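Local atomic coordinates of cytochrome b5 reductase 4 (Homo sapiens, PDB entry 3LF5), a protein that probably passes electrons from NADH through a flavin-containing reductase domain to its cytochrome b5 domain, the haem-binding part present here. Residues S34-M37 with E38-G42; E44-L47 with M48-A51; E57-D60 with Q61-W65. All blocks are in the same frame, centred on the assembly; numbering follows the deposited sequence. Where two conformers were deposited one is given.

Contact 1 (S34-M37 with E38-G42). With HEM (protoporphyrin IX containing Fe), chain C.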
loop_
_atom_site.group_PDB
_atom_site.type_symbol
_atom_site.label_atom_id
_atom_site.label_comp_id
_atom_site.label_asym_id
_atom_site.label_seq_id
_atom_site.Cartn_x
_atom_site.Cartn_y
_atom_site.Cartn_z
ATOM N N SER A 34 -10.547 10.933 -1.748
ATOM C CA SER A 34 -10.062 12.303 -1.614
ATOM C C SER A 34 -11.127 13.289 -1.127
ATOM O O SER A 34 -10.814 14.091 -0.260
ATOM C CB SER A 34 -9.375 12.802 -2.876
ATOM O OG SER A 34 -8.116 12.189 -3.000
ATOM N N PRO A 35 -12.393 13.209 -1.593
ATOM C CA PRO A 35 -13.388 14.146 -1.038
ATOM C C PRO A 35 -13.814 13.858 0.402
ATOM O O PRO A 35 -14.333 14.731 1.088
ATOM C CB PRO A 35 -14.596 14.019 -1.979
ATOM C CG PRO A 35 -14.269 13.004 -2.947
ATOM C CD PRO A 35 -12.904 12.476 -2.758
ATOM N N TYR A 36 -13.562 12.642 0.862
ATOM C CA TYR A 36 -13.917 12.226 2.218
ATOM C C TYR A 36 -12.816 12.577 3.226
ATOM O O TYR A 36 -13.071 12.588 4.437
ATOM C CB TYR A 36 -14.173 10.703 2.253
ATOM C CG TYR A 36 -14.656 10.179 3.605
ATOM C CD1 TYR A 36 -15.812 10.683 4.187
ATOM C CD2 TYR A 36 -13.934 9.231 4.304
ATOM C CE1 TYR A 36 -16.222 10.241 5.440
ATOM C CE2 TYR A 36 -14.344 8.803 5.511
ATOM C CZ TYR A 36 -15.481 9.303 6.098
ATOM O OH TYR A 36 -15.871 8.873 7.352
ATOM N N MET A 37 -11.594 12.823 2.742
ATOM C CA MET A 37 -10.453 13.061 3.620
ATOM C C MET A 37 -10.761 14.033 4.738
ATOM O O MET A 37 -10.438 13.755 5.898
ATOM C CB MET A 37 -9.278 13.623 2.815
ATOM C CG MET A 37 -8.388 12.609 2.247
ATOM S SD MET A 37 -7.330 11.767 3.439
ATOM C CE MET A 37 -6.956 10.459 2.287
ATOM N N GLU A 38 -11.360 15.170 4.385
ATOM C CA GLU A 38 -11.569 16.238 5.356
ATOM C C GLU A 38 -12.659 15.908 6.389
ATOM O O GLU A 38 -12.766 16.612 7.388
ATOM C CB GLU A 38 -11.907 17.543 4.637
ATOM C CG GLU A 38 -13.285 17.567 4.024
ATOM C CD GLU A 38 -13.667 18.947 3.535
ATOM O OE1 GLU A 38 -13.878 19.843 4.380
ATOM O OE2 GLU A 38 -13.757 19.134 2.314
ATOM N N TYR A 39 -13.457 14.855 6.168
ATOM C CA TYR A 39 -14.562 14.460 7.029
ATOM C C TYR A 39 -14.264 13.249 7.917
ATOM O O TYR A 39 -14.976 13.033 8.901
ATOM C CB TYR A 39 -15.830 14.161 6.194
ATOM C CG TYR A 39 -16.308 15.315 5.365
ATOM C CD1 TYR A 39 -16.894 16.420 5.955
ATOM C CD2 TYR A 39 -16.152 15.315 3.988
ATOM C CE1 TYR A 39 -17.336 17.493 5.199
ATOM C CE2 TYR A 39 -16.586 16.384 3.224
ATOM C CZ TYR A 39 -17.184 17.473 3.840
ATOM O OH TYR A 39 -17.622 18.532 3.084
ATOM N N HIS A 40 -13.287 12.422 7.564
ATOM C CA HIS A 40 -13.049 11.164 8.276
ATOM C C HIS A 40 -12.867 11.407 9.764
ATOM O O HIS A 40 -11.950 12.126 10.154
ATOM C CB HIS A 40 -11.806 10.500 7.709
ATOM C CG HIS A 40 -11.471 9.194 8.356
ATOM N ND1 HIS A 40 -10.219 8.897 8.837
ATOM C CD2 HIS A 40 -12.260 8.137 8.666
ATOM C CE1 HIS A 40 -10.241 7.685 9.370
ATOM N NE2 HIS A 40 -11.469 7.195 9.268
ATOM N N PRO A 41 -13.721 10.770 10.608
ATOM C CA PRO A 41 -13.547 11.031 12.030
ATOM C C PRO A 41 -12.169 10.673 12.592
ATOM O O PRO A 41 -11.717 11.310 13.511
ATOM C CB PRO A 41 -14.683 10.235 12.668
ATOM C CG PRO A 41 -15.759 10.184 11.613
ATOM C CD PRO A 41 -14.979 10.044 10.326
ATOM N N GLY A 42 -11.510 9.664 12.027
ATOM C CA GLY A 42 -10.194 9.266 12.492
ATOM C C GLY A 42 -9.059 10.133 11.982
ATOM O O GLY A 42 -7.911 9.919 12.349
HETATM C CHA HEM C . -13.280 6.443 12.893
HETATM C CHB HEM C . -9.073 4.797 11.143
HETATM C CHC HEM C . -11.086 4.101 6.847
HETATM C CHD HEM C . -15.217 5.916 8.509
HETATM C C1A HEM C . -11.974 6.056 12.773
HETATM C C2A HEM C . -10.994 6.048 13.819
HETATM C C3A HEM C . -9.842 5.614 13.346
HETATM C C4A HEM C . -10.046 5.319 11.952
HETATM C CMA HEM C . -8.512 5.408 14.106
HETATM C CAA HEM C . -11.280 6.467 15.255
HETATM C CBA HEM C . -11.605 5.148 15.934
HETATM C CGA HEM C . -11.581 5.234 17.418
HETATM O O1A HEM C . -12.155 4.268 17.970
HETATM O O2A HEM C . -11.031 6.211 18.011
HETATM C C1B HEM C . -9.255 4.397 9.849
HETATM C C2B HEM C . -8.263 3.774 9.002
HETATM C C3B HEM C . -8.816 3.581 7.810
HETATM C C4B HEM C . -10.185 4.068 7.871
HETATM C CMB HEM C . -6.831 3.423 9.432
HETATM C CAB HEM C . -8.127 2.934 6.590
HETATM C CBB HEM C . -8.799 2.118 5.768
HETATM C C1C HEM C . -12.349 4.614 6.904
HETATM C C2C HEM C . -13.294 4.765 5.820
HETATM C C3C HEM C . -14.413 5.261 6.326
HETATM C C4C HEM C . -14.232 5.448 7.714
HETATM C CMC HEM C . -13.060 4.405 4.357
HETATM C CAC HEM C . -15.732 5.637 5.650
HETATM C CBC HEM C . -16.228 4.879 4.694
HETATM C C1D HEM C . -15.125 6.097 9.851
HETATM C C2D HEM C . -16.256 6.335 10.698
HETATM C C3D HEM C . -15.658 6.516 12.077
HETATM C C4D HEM C . -14.230 6.359 11.915
HETATM C CMD HEM C . -17.731 6.398 10.266
HETATM C CAD HEM C . -16.455 6.742 13.366
HETATM C CBD HEM C . -17.048 5.407 13.849
HETATM C CGD HEM C . -17.822 5.729 15.117
HETATM O O1D HEM C . -18.684 6.640 15.090
HETATM O O2D HEM C . -17.541 5.072 16.149
HETATM N NA HEM C . -11.353 5.611 11.621
HETATM N NB HEM C . -10.420 4.564 9.142
HETATM N NC HEM C . -12.968 5.043 8.059
HETATM N ND HEM C . -13.964 6.108 10.576
HETATM FE FE HEM C . -12.197 5.324 9.826
HETATM O O HOH W 1 -11.302 16.126 1.592
HETATM O O HOH W 2 -10.419 14.017 8.665
#

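Contact 2 (E44-L47 with M48-A51). With HEM (protoporphyrin IX containing Fe), chain C; SO4 (sulfate ion), chain D.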
loop_
_atom_site.group_PDB
_atom_site.type_symbol
_atom_site.label_atom_id
_atom_site.label_comp_id
_atom_site.label_asym_id
_atom_site.label_seq_id
_atom_site.Cartn_x
_atom_site.Cartn_y
_atom_site.Cartn_z
ATOM N N GLU A 44 -7.027 12.517 8.692
ATOM C CA GLU A 44 -6.470 12.295 7.371
ATOM C C GLU A 44 -5.286 11.337 7.356
ATOM O O GLU A 44 -5.172 10.512 6.455
ATOM C CB GLU A 44 -6.075 13.641 6.733
ATOM C CG GLU A 44 -7.243 14.581 6.693
ATOM C CD GLU A 44 -7.027 15.841 5.878
ATOM O OE1 GLU A 44 -5.901 16.098 5.412
ATOM O OE2 GLU A 44 -8.006 16.608 5.737
ATOM N N ASP A 45 -4.387 11.466 8.324
ATOM C CA ASP A 45 -3.219 10.592 8.382
ATOM C C ASP A 45 -3.618 9.123 8.449
ATOM O O ASP A 45 -3.047 8.300 7.773
ATOM C CB ASP A 45 -2.331 10.940 9.582
ATOM C CG ASP A 45 -1.578 12.258 9.421
ATOM O OD1 ASP A 45 -1.596 12.864 8.338
ATOM O OD2 ASP A 45 -0.953 12.681 10.417
ATOM N N GLU A 46 -4.623 8.812 9.254
ATOM C CA GLU A 46 -5.066 7.433 9.379
ATOM C C GLU A 46 -5.606 6.918 8.045
ATOM O O GLU A 46 -5.260 5.809 7.617
ATOM C CB GLU A 46 -6.123 7.272 10.475
ATOM C CG GLU A 46 -5.570 7.363 11.885
ATOM C CD GLU A 46 -4.904 6.106 12.365
ATOM O OE1 GLU A 46 -5.032 5.046 11.735
ATOM O OE2 GLU A 46 -4.250 6.167 13.418
ATOM N N LEU A 47 -6.456 7.696 7.391
ATOM C CA LEU A 47 -7.025 7.260 6.145
ATOM C C LEU A 47 -5.889 7.068 5.104
ATOM O O LEU A 47 -5.887 6.129 4.308
ATOM C CB LEU A 47 -8.080 8.267 5.688
ATOM C CG LEU A 47 -8.945 7.867 4.518
ATOM C CD1 LEU A 47 -9.643 6.539 4.738
ATOM C CD2 LEU A 47 -9.940 8.983 4.290
ATOM N N MET A 48 -4.912 7.958 5.121
ATOM C CA MET A 48 -3.776 7.859 4.209
ATOM C C MET A 48 -2.919 6.610 4.390
ATOM O O MET A 48 -2.172 6.256 3.484
ATOM C CB MET A 48 -2.868 9.091 4.347
ATOM C CG MET A 48 -3.449 10.313 3.647
ATOM S SD MET A 48 -3.552 10.162 1.847
ATOM C CE MET A 48 -1.820 10.018 1.382
ATOM N N ARG A 49 -3.019 5.915 5.528
ATOM C CA ARG A 49 -2.308 4.664 5.709
ATOM C C ARG A 49 -2.689 3.664 4.637
ATOM O O ARG A 49 -1.894 2.772 4.327
ATOM C CB ARG A 49 -2.603 4.069 7.078
ATOM C CG ARG A 49 -2.026 4.894 8.220
ATOM C CD ARG A 49 -2.507 4.359 9.525
ATOM N NE ARG A 49 -1.909 3.066 9.812
ATOM C CZ ARG A 49 -2.269 2.292 10.824
ATOM N NH1 ARG A 49 -3.218 2.680 11.664
ATOM N NH2 ARG A 49 -1.677 1.126 10.985
ATOM N N ALA A 50 -3.891 3.794 4.073
ATOM C CA ALA A 50 -4.401 2.863 3.067
ATOM C C ALA A 50 -4.337 3.435 1.660
ATOM O O ALA A 50 -4.806 2.805 0.736
ATOM C CB ALA A 50 -5.839 2.417 3.400
ATOM N N ALA A 51 -3.720 4.598 1.463
ATOM C CA ALA A 51 -3.745 5.264 0.160
ATOM C C ALA A 51 -3.165 4.377 -0.936
ATOM O O ALA A 51 -2.074 3.820 -0.788
ATOM C CB ALA A 51 -2.955 6.561 0.234
HETATM C CHA HEM C . -13.280 6.443 12.893
HETATM C CHB HEM C . -9.073 4.797 11.143
HETATM C CHC HEM C . -11.086 4.101 6.847
HETATM C CHD HEM C . -15.217 5.916 8.509
HETATM C C1A HEM C . -11.974 6.056 12.773
HETATM C C2A HEM C . -10.994 6.048 13.819
HETATM C C3A HEM C . -9.842 5.614 13.346
HETATM C C4A HEM C . -10.046 5.319 11.952
HETATM C CMA HEM C . -8.512 5.408 14.106
HETATM C CAA HEM C . -11.280 6.467 15.255
HETATM C CBA HEM C . -11.605 5.148 15.934
HETATM C CGA HEM C . -11.581 5.234 17.418
HETATM O O1A HEM C . -12.155 4.268 17.970
HETATM O O2A HEM C . -11.031 6.211 18.011
HETATM C C1B HEM C . -9.255 4.397 9.849
HETATM C C2B HEM C . -8.263 3.774 9.002
HETATM C C3B HEM C . -8.816 3.581 7.810
HETATM C C4B HEM C . -10.185 4.068 7.871
HETATM C CMB HEM C . -6.831 3.423 9.432
HETATM C CAB HEM C . -8.127 2.934 6.590
HETATM C CBB HEM C . -8.799 2.118 5.768
HETATM C C1C HEM C . -12.349 4.614 6.904
HETATM C C2C HEM C . -13.294 4.765 5.820
HETATM C C3C HEM C . -14.413 5.261 6.326
HETATM C C4C HEM C . -14.232 5.448 7.714
HETATM C CMC HEM C . -13.060 4.405 4.357
HETATM C CAC HEM C . -15.732 5.637 5.650
HETATM C CBC HEM C . -16.228 4.879 4.694
HETATM C C1D HEM C . -15.125 6.097 9.851
HETATM C C2D HEM C . -16.256 6.335 10.698
HETATM C C3D HEM C . -15.658 6.516 12.077
HETATM C C4D HEM C . -14.230 6.359 11.915
HETATM C CMD HEM C . -17.731 6.398 10.266
HETATM C CAD HEM C . -16.455 6.742 13.366
HETATM C CBD HEM C . -17.048 5.407 13.849
HETATM C CGD HEM C . -17.822 5.729 15.117
HETATM O O1D HEM C . -18.684 6.640 15.090
HETATM O O2D HEM C . -17.541 5.072 16.149
HETATM N NA HEM C . -11.353 5.611 11.621
HETATM N NB HEM C . -10.420 4.564 9.142
HETATM N NC HEM C . -12.968 5.043 8.059
HETATM N ND HEM C . -13.964 6.108 10.576
HETATM FE FE HEM C . -12.197 5.324 9.826
HETATM S S SO4 D . -5.189 14.447 11.048
HETATM O O1 SO4 D . -4.457 13.363 10.445
HETATM O O2 SO4 D . -4.321 15.592 11.331
HETATM O O3 SO4 D . -6.363 14.788 10.216
HETATM O O4 SO4 D . -5.731 13.980 12.324
#

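Contact 3 (E57-D60 with Q61-W65). With HEM (protoporphyrin IX containing Fe), chain C.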
loop_
_atom_site.group_PDB
_atom_site.type_symbol
_atom_site.label_atom_id
_atom_site.label_comp_id
_atom_site.label_asym_id
_atom_site.label_seq_id
_atom_site.Cartn_x
_atom_site.Cartn_y
_atom_site.Cartn_z
ATOM N N GLU A 57 -7.983 -4.711 5.646
ATOM C CA GLU A 57 -7.469 -5.126 6.969
ATOM C C GLU A 57 -7.408 -3.982 7.957
ATOM O O GLU A 57 -7.831 -4.127 9.099
ATOM C CB GLU A 57 -6.093 -5.787 6.856
ATOM C CG GLU A 57 -5.565 -6.505 8.081
ATOM C CD GLU A 57 -4.254 -7.226 7.778
ATOM O OE1 GLU A 57 -3.422 -7.352 8.694
ATOM O OE2 GLU A 57 -4.049 -7.641 6.607
ATOM N N LEU A 58 -6.897 -2.836 7.523
ATOM C CA LEU A 58 -6.861 -1.675 8.395
ATOM C C LEU A 58 -8.285 -1.292 8.825
ATOM O O LEU A 58 -8.529 -0.995 9.993
ATOM C CB LEU A 58 -6.191 -0.496 7.694
ATOM C CG LEU A 58 -4.668 -0.580 7.547
ATOM C CD1 LEU A 58 -4.146 0.484 6.564
ATOM C CD2 LEU A 58 -3.992 -0.430 8.917
ATOM N N PHE A 59 -9.195 -1.246 7.858
ATOM C CA PHE A 59 -10.591 -0.869 8.116
ATOM C C PHE A 59 -11.204 -1.818 9.162
ATOM O O PHE A 59 -11.883 -1.387 10.098
ATOM C CB PHE A 59 -11.363 -0.938 6.783
ATOM C CG PHE A 59 -12.815 -0.531 6.857
ATOM C CD1 PHE A 59 -13.197 0.763 6.562
ATOM C CD2 PHE A 59 -13.798 -1.431 7.247
ATOM C CE1 PHE A 59 -14.546 1.136 6.635
ATOM C CE2 PHE A 59 -15.118 -1.066 7.337
ATOM C CZ PHE A 59 -15.479 0.230 7.036
ATOM N N ASP A 60 -10.948 -3.114 8.981
ATOM C CA ASP A 60 -11.540 -4.112 9.858
ATOM C C ASP A 60 -10.927 -4.071 11.262
ATOM O O ASP A 60 -11.541 -4.526 12.213
ATOM C CB ASP A 60 -11.402 -5.506 9.266
ATOM C CG ASP A 60 -12.371 -5.770 8.146
ATOM O OD1 ASP A 60 -13.282 -4.943 7.917
ATOM O OD2 ASP A 60 -12.209 -6.814 7.488
ATOM N N GLN A 61 -9.712 -3.577 11.380
ATOM C CA GLN A 61 -9.054 -3.511 12.686
ATOM C C GLN A 61 -9.526 -2.347 13.535
ATOM O O GLN A 61 -9.310 -2.347 14.747
ATOM C CB GLN A 61 -7.541 -3.541 12.524
ATOM C CG GLN A 61 -6.792 -2.294 12.330
ATOM C CD GLN A 61 -5.274 -2.551 12.300
ATOM O OE1 GLN A 61 -4.836 -3.652 11.974
ATOM N NE2 GLN A 61 -4.484 -1.529 12.612
ATOM N N VAL A 62 -10.175 -1.359 12.907
ATOM C CA VAL A 62 -10.643 -0.191 13.644
ATOM C C VAL A 62 -12.155 -0.071 13.701
ATOM O O VAL A 62 -12.685 0.395 14.707
ATOM C CB VAL A 62 -10.005 1.107 13.097
ATOM C CG1 VAL A 62 -10.268 1.339 11.623
ATOM C CG2 VAL A 62 -10.406 2.286 13.968
ATOM N N HIS A 63 -12.871 -0.440 12.641
ATOM C CA HIS A 63 -14.324 -0.281 12.619
ATOM C C HIS A 63 -14.967 -1.141 11.551
ATOM O O HIS A 63 -15.448 -0.662 10.531
ATOM C CB HIS A 63 -14.756 1.184 12.457
ATOM C CG HIS A 63 -13.955 1.976 11.470
ATOM N ND1 HIS A 63 -13.760 1.585 10.164
ATOM C CD2 HIS A 63 -13.398 3.197 11.574
ATOM C CE1 HIS A 63 -13.070 2.515 9.531
ATOM N NE2 HIS A 63 -12.843 3.514 10.366
ATOM N N ARG A 64 -15.001 -2.438 11.809
ATOM C CA ARG A 64 -15.472 -3.405 10.817
ATOM C C ARG A 64 -16.897 -3.170 10.353
ATOM O O ARG A 64 -17.270 -3.606 9.268
ATOM C CB ARG A 64 -15.334 -4.825 11.356
ATOM C CG ARG A 64 -16.173 -5.131 12.509
ATOM C CD ARG A 64 -15.541 -6.256 13.245
ATOM N NE ARG A 64 -16.145 -7.538 12.965
ATOM C CZ ARG A 64 -15.623 -8.689 13.368
ATOM N NH1 ARG A 64 -14.463 -8.717 14.029
ATOM N NH2 ARG A 64 -16.264 -9.812 13.094
ATOM N N TRP A 65 -17.714 -2.484 11.165
ATOM C CA TRP A 65 -19.155 -2.373 10.864
ATOM C C TRP A 65 -19.561 -1.030 10.309
ATOM O O TRP A 65 -20.741 -0.778 10.076
ATOM C CB TRP A 65 -20.017 -2.740 12.087
ATOM C CG TRP A 65 -19.679 -4.097 12.659
ATOM C CD1 TRP A 65 -19.167 -4.363 13.886
ATOM C CD2 TRP A 65 -19.770 -5.351 11.987
ATOM N NE1 TRP A 65 -18.952 -5.696 14.035
ATOM C CE2 TRP A 65 -19.301 -6.333 12.878
ATOM C CE3 TRP A 65 -20.213 -5.745 10.718
ATOM C CZ2 TRP A 65 -19.276 -7.681 12.554
ATOM C CZ3 TRP A 65 -20.157 -7.089 10.378
ATOM C CH2 TRP A 65 -19.685 -8.041 11.297
HETATM C CHA HEM C . -13.280 6.443 12.893
HETATM C CHB HEM C . -9.073 4.797 11.143
HETATM C CHC HEM C . -11.086 4.101 6.847
HETATM C CHD HEM C . -15.217 5.916 8.509
HETATM C C1A HEM C . -11.974 6.056 12.773
HETATM C C2A HEM C . -10.994 6.048 13.819
HETATM C C3A HEM C . -9.842 5.614 13.346
HETATM C C4A HEM C . -10.046 5.319 11.952
HETATM C CMA HEM C . -8.512 5.408 14.106
HETATM C CAA HEM C . -11.280 6.467 15.255
HETATM C CBA HEM C . -11.605 5.148 15.934
HETATM C CGA HEM C . -11.581 5.234 17.418
HETATM O O1A HEM C . -12.155 4.268 17.970
HETATM O O2A HEM C . -11.031 6.211 18.011
HETATM C C1B HEM C . -9.255 4.397 9.849
HETATM C C2B HEM C . -8.263 3.774 9.002
HETATM C C3B HEM C . -8.816 3.581 7.810
HETATM C C4B HEM C . -10.185 4.068 7.871
HETATM C CMB HEM C . -6.831 3.423 9.432
HETATM C CAB HEM C . -8.127 2.934 6.590
HETATM C CBB HEM C . -8.799 2.118 5.768
HETATM C C1C HEM C . -12.349 4.614 6.904
HETATM C C2C HEM C . -13.294 4.765 5.820
HETATM C C3C HEM C . -14.413 5.261 6.326
HETATM C C4C HEM C . -14.232 5.448 7.714
HETATM C CMC HEM C . -13.060 4.405 4.357
HETATM C CAC HEM C . -15.732 5.637 5.650
HETATM C CBC HEM C . -16.228 4.879 4.694
HETATM C C1D HEM C . -15.125 6.097 9.851
HETATM C C2D HEM C . -16.256 6.335 10.698
HETATM C C3D HEM C . -15.658 6.516 12.077
HETATM C C4D HEM C . -14.230 6.359 11.915
HETATM C CMD HEM C . -17.731 6.398 10.266
HETATM C CAD HEM C . -16.455 6.742 13.366
HETATM C CBD HEM C . -17.048 5.407 13.849
HETATM C CGD HEM C . -17.822 5.729 15.117
HETATM O O1D HEM C . -18.684 6.640 15.090
HETATM O O2D HEM C . -17.541 5.072 16.149
HETATM N NA HEM C . -11.353 5.611 11.621
HETATM N NB HEM C . -10.420 4.564 9.142
HETATM N NC HEM C . -12.968 5.043 8.059
HETATM N ND HEM C . -13.964 6.108 10.576
HETATM FE FE HEM C . -12.197 5.324 9.826
#

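Contact 1 (S34-M37 with E38-G42)
Tyr36 and Tyr39 meet first through the backbone. The N-H of Tyr39 turns back to the carbonyl oxygen of Tyr36, N to O 2.9 Å. The N-H of His40 reaches the same Tyr36 oxygen, but that bond is weak. Two waters sit at the turn. One gives a proton to Ser34 O and accepts from Glu38 N. The other lies within hydrogen-bonding distance of Met37 O and His40 O, and may share its protons among more acceptors.

The side-chain packing is carried by the Tyr36 ring. Its CG stands anti to the backbone N (chi1 -176°), which sends the ring along the following residues toward the haem. CE1 of Tyr36 rests against CB of Tyr39 at 4.0 Å, and CE2 of Tyr36 against CB of His40 at 3.8 Å. The Tyr36 and His40 rings meet rim to rim, with planes 56° apart, and neither covers the other. At the far end, Tyr36 OH lies 3.3 Å from Pro41 CD. Elsewhere in the turn, the rim of the Tyr39 ring meets Pro35 O close to the ring plane, CD2 to O 3.5 Å.

His40, Pro41 and Gly42 form the His-Pro-Gly-Gly motif of the cytochrome b5 family together with Gly43, whose carbonyl oxygen accepts a hydrogen bond from His40 ND1. That bond is likely to restrain the rotation of the imidazole and to make it a stronger donor to the metal.

Metal and haem contacts complete the arrangement. His40 NE2 binds the haem iron at 2.1 Å, and His63 binds it too. Tyr36 OH comes to 3.2 Å from the haem CHD carbon. Pro41 CG packs on the pyrrole carbon C3D at 3.7 Å. Gly42 CA lies against the porphyrin, closest to C2A, with no side chain between them.

Contact 2 (E44-L47 with M48-A51)
Glu46 and Arg49 both start with CG anti to the carbonyl carbon, and each chain then bends. Glu46 folds at chi2 (-79°) and Arg49 at chi3 (70°). The two side chains therefore run alongside each other, pointing the same way, and their charged ends meet. Arg49 NH1 gives a hydrogen bond to Glu46 OE1 at 3.0 Å, part of a salt bridge. The bond is fairly straight. OE1 is met on its syn side and lies in the guanidinium plane, while the carboxylate is turned 69° against that plane. The same OE1 comes to 3.3 Å from the haem methyl CMB. With an alanine at Glu46 the carboxylate is gone, and the Arg49 guanidinium would probably lose its mate and be freer to turn, while the haem methyl CMB would lose a neighbour.

Backbone bonds carry the helix into the turn. Met48 N bonds to Glu44 O at 2.9 Å. Arg49 N bonds to Glu46 O at 3.1 Å, and its bond to Asp45 O is weak. Ala50 N reaches Leu47 O at 3.1 Å. A type I beta turn from Met48 to Ala51 overlaps the helix end.

At the start of the helix, the N-H groups of Glu44 and Asp45 each hold a different oxygen of a sulfate, probably from the crystallisation liquor. Helix N-termini commonly hold anions in this way. The Glu44 carboxylate turns elsewhere, to a salt bridge with Lys19.

Leu47 points CD1 at the haem, 3.5 Å from the meso carbon CHC. Ala50 CB sits 3.8 Å from the vinyl carbon CBB. Met48 instead packs on Met37 and Cys22. Short helix 44-48 thus forms one wall of the haem pocket of the cytochrome b5 fold, directly after the loop that carries the ligand His40.

Contact 3 (E57-D60 with Q61-W65)
Phe59 O is gripped by two backbone N-H groups. His63 N reaches it at 2.9 Å. Val62 N reaches it at 3.3 Å from well above the carbonyl plane. The helix is winding out here, and the bonds from Gln61 N to Glu57 O and Leu58 O are weak.

The same pair of residues, Phe59 and His63, meets through its side chains. The edge of the His63 imidazole points at the face of the Phe59 ring. This is a T-shaped stack, with centroids 4.6 Å apart and planes at 75°. His63 ND1 stands over the centre of the phenyl ring, and CE1 of His63 is 3.4 Å from Phe59 CD1. His63 places CG between its backbone N and carbonyl carbon (chi1 41°), which turns the ring to the haem. There NE2 binds the iron at 2.0 Å.

Val62 covers the neighbouring part of the porphyrin. Its CG2 lies 3.4 Å from the haem carbon C3A, while CG1 packs on Leu58 O at 3.3 Å. The Leu58 and Gln61 side chains lie side by side, pointing the same way, with CD2 of Leu58 near the Gln61 amide. Asp60 instead forms a salt bridge with Arg27. Tyr68 meets Phe59 in another edge-to-face pair. Helix 56-63 thus supplies the second axial histidine of the bis-histidine haem site characteristic of cytochrome b5.

All three contacts touch the same haem, and they follow one another along the chain. Contacts 1 and 3 have centres about 16 Å apart and grip the iron from opposite faces of the porphyrin. Their ligand atoms, His40 NE2 and His63 NE2, are 4.1 Å apart across the metal. Contact 2 closes the side of the pocket. Its centre is about 9 Å from that of contact 1, where His40 ND1 lies 3.9 Å from Leu47 CB. It lies about 13 Å from the centre of contact 3, where Arg49 NH2 meets Leu58 CD2 at 3.5 Å. Together they supply ten of the fifteen residues of the haem pocket.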